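Local structure of geranyltranstransferase (Roseobacter denitrificans, 4LLS) at residues R66-L69 / V70-A74; D78-A81 / G82-I85; S280-D283 / E284-S288. The protein probably condenses farnesyl diphosphate with isopentenyl diphosphate to make geranylgeranyl diphosphate, and binds isopentenyl diphosphate, calcium and the geranyl diphosphate analogue geranyl S-thiolodiphosphate in its active site. All blocks are in the same frame, centred on the assembly; numbering follows the deposited sequence.

Contact 1 of 3, residues R66-L69 / V70-A74; sequences RGFL and VLETA. With IPE (3-methylbut-3-enyl trihydrogen diphosphate), chain C.
On helix 65-76, which carries part of the isopentenyl diphosphate pocket, F68 and E72 meet one turn apart in a CH-pi contact. CG of E72 sits over one face of the F68 ring, offset toward the rim, 3.6 Å from the ring centroid. A chi1 of 179° puts F68 CG beside its carbonyl carbon, turning the ring along the helix to E72, whose chain bends at chi2 and carries the carboxylate past the ring to a salt bridge between OE1 and R75. With an alanine here instead of F68, the face under E72 CG is gone, and the E72 side chain is likely to turn more freely, with a gap opening toward helices 22-43 and 297-308. T73 OG1 donates to L69 O at 2.8 Å and T73 N to the same oxygen at 2.9 Å, from opposite faces of the carbonyl plane, so two bonds grip one buried acceptor. OG1 is held as well by G212 N of helix 190-215. R66 extends away, its NH2 giving a nearly straight bond (171°) to ligand O2A at 2.9 Å, with O2A at the guanidinium edge, in its plane. H95, K63 and R114 also hydrogen-bond this ligand; such a basic cluster round a diphosphate is typical of isoprenyl diphosphate synthases.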
loop_
_atom_site.group_PDB
_atom_site.type_symbol
_atom_site.label_atom_id
_atom_site.label_comp_id
_atom_site.label_asym_id
_atom_site.label_seq_id
_atom_site.Cartn_x
_atom_site.Cartn_y
_atom_site.Cartn_z
ATOM N N ARG A 66 -6.731 -0.767 -17.012
ATOM C CA ARG A 66 -7.089 0.175 -15.970
ATOM C C ARG A 66 -6.398 1.524 -16.231
ATOM O O ARG A 66 -7.035 2.567 -16.194
ATOM C CB ARG A 66 -6.698 -0.386 -14.597
ATOM C CG ARG A 66 -7.592 -1.541 -14.210
ATOM C CD ARG A 66 -6.991 -2.416 -13.117
ATOM N NE ARG A 66 -7.731 -3.675 -12.952
ATOM C CZ ARG A 66 -7.594 -4.749 -13.733
ATOM N NH1 ARG A 66 -8.326 -5.832 -13.469
ATOM N NH2 ARG A 66 -6.774 -4.749 -14.761
ATOM N N GLY A 67 -5.121 1.508 -16.563
ATOM C CA GLY A 67 -4.486 2.754 -16.960
ATOM C C GLY A 67 -5.067 3.417 -18.193
ATOM O O GLY A 67 -5.269 4.653 -18.256
ATOM N N PHE A 68 -5.489 2.582 -19.132
ATOM C CA PHE A 68 -6.174 3.093 -20.327
ATOM C C PHE A 68 -7.485 3.759 -19.978
ATOM O O PHE A 68 -7.835 4.826 -20.535
ATOM C CB PHE A 68 -6.393 1.951 -21.340
ATOM C CG PHE A 68 -7.103 2.349 -22.583
ATOM C CD1 PHE A 68 -8.364 1.841 -22.861
ATOM C CD2 PHE A 68 -6.455 3.105 -23.546
ATOM C CE1 PHE A 68 -8.991 2.141 -24.072
ATOM C CE2 PHE A 68 -7.062 3.375 -24.762
ATOM C CZ PHE A 68 -8.308 2.871 -25.020
ATOM N N LEU A 69 -8.263 3.163 -19.084
ATOM C CA LEU A 69 -9.491 3.792 -18.641
ATOM C C LEU A 69 -9.257 5.178 -18.063
ATOM O O LEU A 69 -10.036 6.103 -18.271
ATOM C CB LEU A 69 -10.257 2.903 -17.654
ATOM C CG LEU A 69 -10.931 1.689 -18.289
ATOM C CD1 LEU A 69 -11.401 0.721 -17.232
ATOM C CD2 LEU A 69 -12.114 2.104 -19.165
ATOM N N VAL A 70 -8.191 5.308 -17.273
ATOM C CA VAL A 70 -7.867 6.611 -16.701
ATOM C C VAL A 70 -7.565 7.608 -17.806
ATOM O O VAL A 70 -8.134 8.700 -17.849
ATOM C CB VAL A 70 -6.669 6.541 -15.730
ATOM C CG1 VAL A 70 -6.203 7.922 -15.305
ATOM C CG2 VAL A 70 -7.015 5.701 -14.519
ATOM N N LEU A 71 -6.712 7.213 -18.722
ATOM C CA LEU A 71 -6.301 8.126 -19.812
ATOM C C LEU A 71 -7.488 8.494 -20.688
ATOM O O LEU A 71 -7.629 9.638 -21.108
ATOM C CB LEU A 71 -5.207 7.504 -20.655
ATOM C CG LEU A 71 -3.882 7.290 -19.932
ATOM C CD1 LEU A 71 -2.852 6.609 -20.795
ATOM C CD2 LEU A 71 -3.331 8.601 -19.437
ATOM N N GLU A 72 -8.346 7.541 -20.972
ATOM C CA GLU A 72 -9.450 7.810 -21.896
ATOM C C GLU A 72 -10.601 8.547 -21.246
ATOM O O GLU A 72 -11.259 9.363 -21.885
ATOM C CB GLU A 72 -9.899 6.516 -22.583
ATOM C CG GLU A 72 -8.889 5.985 -23.546
ATOM C CD GLU A 72 -8.518 6.989 -24.631
ATOM O OE1 GLU A 72 -7.314 7.135 -24.912
ATOM O OE2 GLU A 72 -9.433 7.672 -25.131
ATOM N N THR A 73 -10.891 8.295 -19.976
ATOM C CA THR A 73 -11.872 9.116 -19.295
ATOM C C THR A 73 -11.335 10.526 -19.042
ATOM O O THR A 73 -12.106 11.482 -19.046
ATOM C CB THR A 73 -12.395 8.439 -18.019
ATOM O OG1 THR A 73 -11.340 8.289 -17.053
ATOM C CG2 THR A 73 -13.070 7.101 -18.344
ATOM N N ALA A 74 -10.035 10.672 -18.843
ATOM C CA ALA A 74 -9.441 12.024 -18.767
ATOM C C ALA A 74 -9.620 12.762 -20.098
ATOM O O ALA A 74 -10.053 13.931 -20.117
ATOM C CB ALA A 74 -7.984 11.925 -18.402
HETATM C C1 IPE C . -5.856 -9.985 -14.048
HETATM O O1 IPE C . -6.163 -8.695 -14.612
HETATM C C2 IPE C . -6.388 -10.027 -12.619
HETATM C C3 IPE C . -7.881 -9.815 -12.587
HETATM C C4 IPE C . -8.430 -8.819 -11.894
HETATM C C5 IPE C . -8.785 -10.829 -13.217
HETATM P PA IPE C . -5.816 -8.399 -16.140
HETATM O O1A IPE C . -6.411 -9.498 -17.032
HETATM O O2A IPE C . -6.255 -7.031 -16.405
HETATM O O3A IPE C . -4.233 -8.469 -16.203
HETATM P PB IPE C . -3.041 -7.690 -16.979
HETATM O O1B IPE C . -1.919 -8.708 -17.105
HETATM O O2B IPE C . -3.570 -7.255 -18.316
HETATM O O3B IPE C . -2.758 -6.509 -16.081
#

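Contact 2 of 3, residues D78-A81 / G82-I85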
loop_
_atom_site.group_PDB
_atom_site.type_symbol
_atom_site.label_atom_id
_atom_site.label_comp_id
_atom_site.label_asym_id
_atom_site.label_seq_id
_atom_site.Cartn_x
_atom_site.Cartn_y
_atom_site.Cartn_z
ATOM N N ASP A 78 -11.506 16.381 -21.181
ATOM C CA ASP A 78 -10.516 17.379 -21.637
ATOM C C ASP A 78 -9.388 17.654 -20.624
ATOM O O ASP A 78 -8.903 18.795 -20.456
ATOM C CB ASP A 78 -11.210 18.712 -21.993
ATOM C CG ASP A 78 -12.238 18.557 -23.095
ATOM O OD1 ASP A 78 -12.005 17.771 -24.035
ATOM O OD2 ASP A 78 -13.297 19.203 -22.980
ATOM N N ILE A 79 -8.963 16.602 -19.939
ATOM C CA ILE A 79 -7.824 16.672 -19.026
ATOM C C ILE A 79 -6.555 16.254 -19.777
ATOM O O ILE A 79 -6.563 15.264 -20.477
ATOM C CB ILE A 79 -8.030 15.726 -17.829
ATOM C CG1 ILE A 79 -9.188 16.189 -16.971
ATOM C CG2 ILE A 79 -6.753 15.574 -17.011
ATOM C CD1 ILE A 79 -8.938 17.497 -16.228
ATOM N N ALA A 80 -5.458 16.976 -19.554
ATOM C CA ALA A 80 -4.212 16.770 -20.284
ATOM C C ALA A 80 -3.660 15.377 -19.996
ATOM O O ALA A 80 -3.620 14.954 -18.832
ATOM C CB ALA A 80 -3.182 17.820 -19.874
ATOM N N ALA A 81 -3.175 14.721 -21.031
ATOM C CA ALA A 81 -2.540 13.417 -20.920
ATOM C C ALA A 81 -1.342 13.463 -20.000
ATOM O O ALA A 81 -1.053 12.485 -19.280
ATOM C CB ALA A 81 -2.146 12.886 -22.293
ATOM N N GLY A 82 -0.618 14.584 -20.016
ATOM C CA GLY A 82 0.561 14.726 -19.194
ATOM C C GLY A 82 0.278 14.762 -17.712
ATOM O O GLY A 82 1.188 14.470 -16.930
ATOM N N GLU A 83 -0.947 15.146 -17.332
ATOM C CA GLU A 83 -1.447 15.030 -15.955
ATOM C C GLU A 83 -2.014 13.623 -15.703
ATOM O O GLU A 83 -1.689 12.959 -14.703
ATOM C CB GLU A 83 -2.516 16.058 -15.616
ATOM C CG GLU A 83 -1.925 17.454 -15.572
ATOM C CD GLU A 83 -2.955 18.540 -15.510
ATOM O OE1 GLU A 83 -4.104 18.297 -15.107
ATOM O OE2 GLU A 83 -2.543 19.694 -15.804
ATOM N N ALA A 84 -2.814 13.127 -16.639
ATOM C CA ALA A 84 -3.559 11.901 -16.409
ATOM C C ALA A 84 -2.618 10.719 -16.275
ATOM O O ALA A 84 -2.951 9.749 -15.602
ATOM C CB ALA A 84 -4.524 11.671 -17.550
ATOM N N ILE A 85 -1.459 10.757 -16.925
ATOM C CA ILE A 85 -0.487 9.652 -16.847
ATOM C C ILE A 85 -0.148 9.277 -15.387
ATOM O O ILE A 85 0.177 8.127 -15.107
ATOM C CB ILE A 85 0.774 9.945 -17.682
ATOM C CG1 ILE A 85 1.584 8.686 -17.870
ATOM C CG2 ILE A 85 1.611 11.063 -17.067
ATOM C CD1 ILE A 85 0.901 7.547 -18.596
HETATM O O HOH W 1 -5.447 19.080 -17.329
#
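The backbone turns into helix 81-102 at A80, the N-cap residue, whose O accepts from A84 N at 3.0 Å and more weakly from E83 N at 3.1 Å; the next bond of the series is I85 N to A81 O at 2.9 Å. Among the side chains, E83 does the polar work. With its chain extended beyond CG, it sends OE1 back over the start of the helix, where one water donates to OE1 at 2.7 Å and accepts from A80 N at 3.1 Å. The carboxylate thus reaches the amide of the N-cap residue through a single water, and the partial positive charge of the helix start would probably favour it there. CG2 of I79 approaches the same OE1 only loosely, at 4.2 Å. CB of A84, 3.6 Å from A80 O, belongs to the buried side of the turn and also touches L71 and A74 of the preceding helix, while I85 leans on A34, V35 and H38 of helix 22-43. Just upstream, D78, with positive phi, closes helix 65-76 in a Schellman motif (I79 N to A74 O, D78 N to R75 O) and has a salt bridge to K295. A Schellman C-cap therefore runs almost directly into an N-cap, making a tight connection between two successive helices.

Contact 3 of 3, residues S280-D283 / E284-S288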
loop_
_atom_site.group_PDB
_atom_site.type_symbol
_atom_site.label_atom_id
_atom_site.label_comp_id
_atom_site.label_asym_id
_atom_site.label_seq_id
_atom_site.Cartn_x
_atom_site.Cartn_y
_atom_site.Cartn_z
ATOM N N SER A 280 -24.715 -8.978 -22.906
ATOM C CA SER A 280 -25.706 -8.047 -22.384
ATOM C C SER A 280 -25.046 -6.884 -21.657
ATOM O O SER A 280 -25.517 -5.736 -21.697
ATOM C CB SER A 280 -26.659 -8.772 -21.446
ATOM O OG SER A 280 -27.488 -9.592 -22.232
ATOM N N LEU A 281 -23.949 -7.192 -20.979
ATOM C CA LEU A 281 -23.262 -6.170 -20.194
ATOM C C LEU A 281 -22.510 -5.177 -21.073
ATOM O O LEU A 281 -22.449 -3.995 -20.702
ATOM C CB LEU A 281 -22.318 -6.831 -19.193
ATOM C CG LEU A 281 -23.044 -7.473 -18.015
ATOM C CD1 LEU A 281 -22.154 -8.505 -17.335
ATOM C CD2 LEU A 281 -23.503 -6.446 -16.981
ATOM N N ILE A 282 -22.063 -5.603 -22.255
ATOM C CA ILE A 282 -21.562 -4.653 -23.276
ATOM C C ILE A 282 -22.630 -3.600 -23.538
ATOM O O ILE A 282 -22.346 -2.392 -23.565
ATOM C CB ILE A 282 -21.209 -5.320 -24.624
ATOM C CG1 ILE A 282 -20.035 -6.266 -24.466
ATOM C CG2 ILE A 282 -20.878 -4.277 -25.689
ATOM C CD1 ILE A 282 -19.689 -7.005 -25.743
ATOM N N ASP A 283 -23.868 -4.044 -23.732
ATOM C CA ASP A 283 -24.922 -3.121 -24.085
ATOM C C ASP A 283 -25.194 -2.180 -22.930
ATOM O O ASP A 283 -25.431 -1.002 -23.129
ATOM C CB ASP A 283 -26.202 -3.888 -24.490
ATOM C CG ASP A 283 -26.081 -4.565 -25.848
ATOM O OD1 ASP A 283 -25.068 -4.382 -26.542
ATOM O OD2 ASP A 283 -26.969 -5.365 -26.192
ATOM N N GLU A 284 -25.202 -2.717 -21.708
ATOM C CA GLU A 284 -25.420 -1.923 -20.513
ATOM C C GLU A 284 -24.345 -0.881 -20.342
ATOM O O GLU A 284 -24.619 0.297 -20.097
ATOM C CB GLU A 284 -25.515 -2.804 -19.267
ATOM C CG GLU A 284 -26.770 -3.655 -19.258
ATOM C CD GLU A 284 -26.856 -4.567 -18.041
ATOM O OE1 GLU A 284 -26.466 -4.141 -16.921
ATOM O OE2 GLU A 284 -27.282 -5.732 -18.217
ATOM N N ALA A 285 -23.109 -1.303 -20.561
ATOM C CA ALA A 285 -21.974 -0.376 -20.486
ATOM C C ALA A 285 -22.076 0.724 -21.509
ATOM O O ALA A 285 -21.951 1.923 -21.169
ATOM C CB ALA A 285 -20.677 -1.137 -20.682
ATOM N N CYS A 286 -22.383 0.353 -22.746
ATOM C CA CYS A 286 -22.517 1.356 -23.798
ATOM C C CYS A 286 -23.686 2.310 -23.531
ATOM O O CYS A 286 -23.552 3.537 -23.661
ATOM C CB CYS A 286 -22.631 0.706 -25.175
ATOM S SG CYS A 286 -21.074 -0.068 -25.640
ATOM N N ASP A 287 -24.805 1.781 -23.055
ATOM C CA ASP A 287 -25.948 2.621 -22.726
ATOM C C ASP A 287 -25.613 3.680 -21.670
ATOM O O ASP A 287 -26.162 4.780 -21.688
ATOM C CB ASP A 287 -27.117 1.761 -22.230
ATOM C CG ASP A 287 -27.802 0.980 -23.356
ATOM O OD1 ASP A 287 -27.528 1.220 -24.546
ATOM O OD2 ASP A 287 -28.626 0.103 -23.038
ATOM N N SER A 288 -24.770 3.314 -20.701
ATOM C CA SER A 288 -24.401 4.189 -19.604
ATOM C C SER A 288 -23.616 5.410 -20.094
ATOM O O SER A 288 -23.538 6.394 -19.380
ATOM C CB SER A 288 -23.518 3.418 -18.614
ATOM O OG SER A 288 -24.224 2.388 -17.964
#
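L281 brings its CD2 against the carboxylate of E284, 3.8 Å from OE1, the two side chains slanting across each other three residues apart on helix 271-288. E284 reaches this spot with an extended chain and CG anti to its own carbonyl carbon (chi1 -68°), which also lays CG 3.4 Å from S280 O. The methyl packs against the carboxylate without a polar bond; OE2 is in a salt bridge with R277, so the charge has its mate two turns earlier on the same helix. On another face, I282 CG2 and C286 SG touch at 4.2 Å, a plain van der Waals contact one turn apart. D283 O stands over the face of the D287 carboxylate, 3.1 Å from D287 CG, with both carboxylate oxygens equally near it; two acceptors meet here, and no bond links them. The carboxylates of D283 and D287 keep 6.4 Å between their OD1 atoms, so the two like charges stand apart on the exposed side. Beneath these contacts run the regular bonds from E284 N to S280 O and on to D287 N with D283 O. S288 OG gives a 3.0 Å bond to E284 O, from the face of the carbonyl opposite to that used by S288 N. Helix 271-288 packs on two neighbours: L281 rests on L232, A233 and I236 of helix 221-244, while I282, A285 and C286 face V307, R304, A303 and R300 of helix 297-308.

In the fold
The three contacts come in order along an almost wholly helical chain. Contact 1 lies within helix 65-76 and contact 2 at the start of helix 81-102, the next in sequence; their centres are about 10 Å apart, and they touch directly where helix 65-76 meets the start of helix 81-102. Contact 3 sits on helix 271-288, about 18 Å from contact 1 and 26 Å from contact 2, centre to centre, without touching either. Helix 297-308 packs against both contact 1 and contact 3 and so connects them. Contact 1 alone reaches the ligand pocket; the other two belong to the surrounding helical framework.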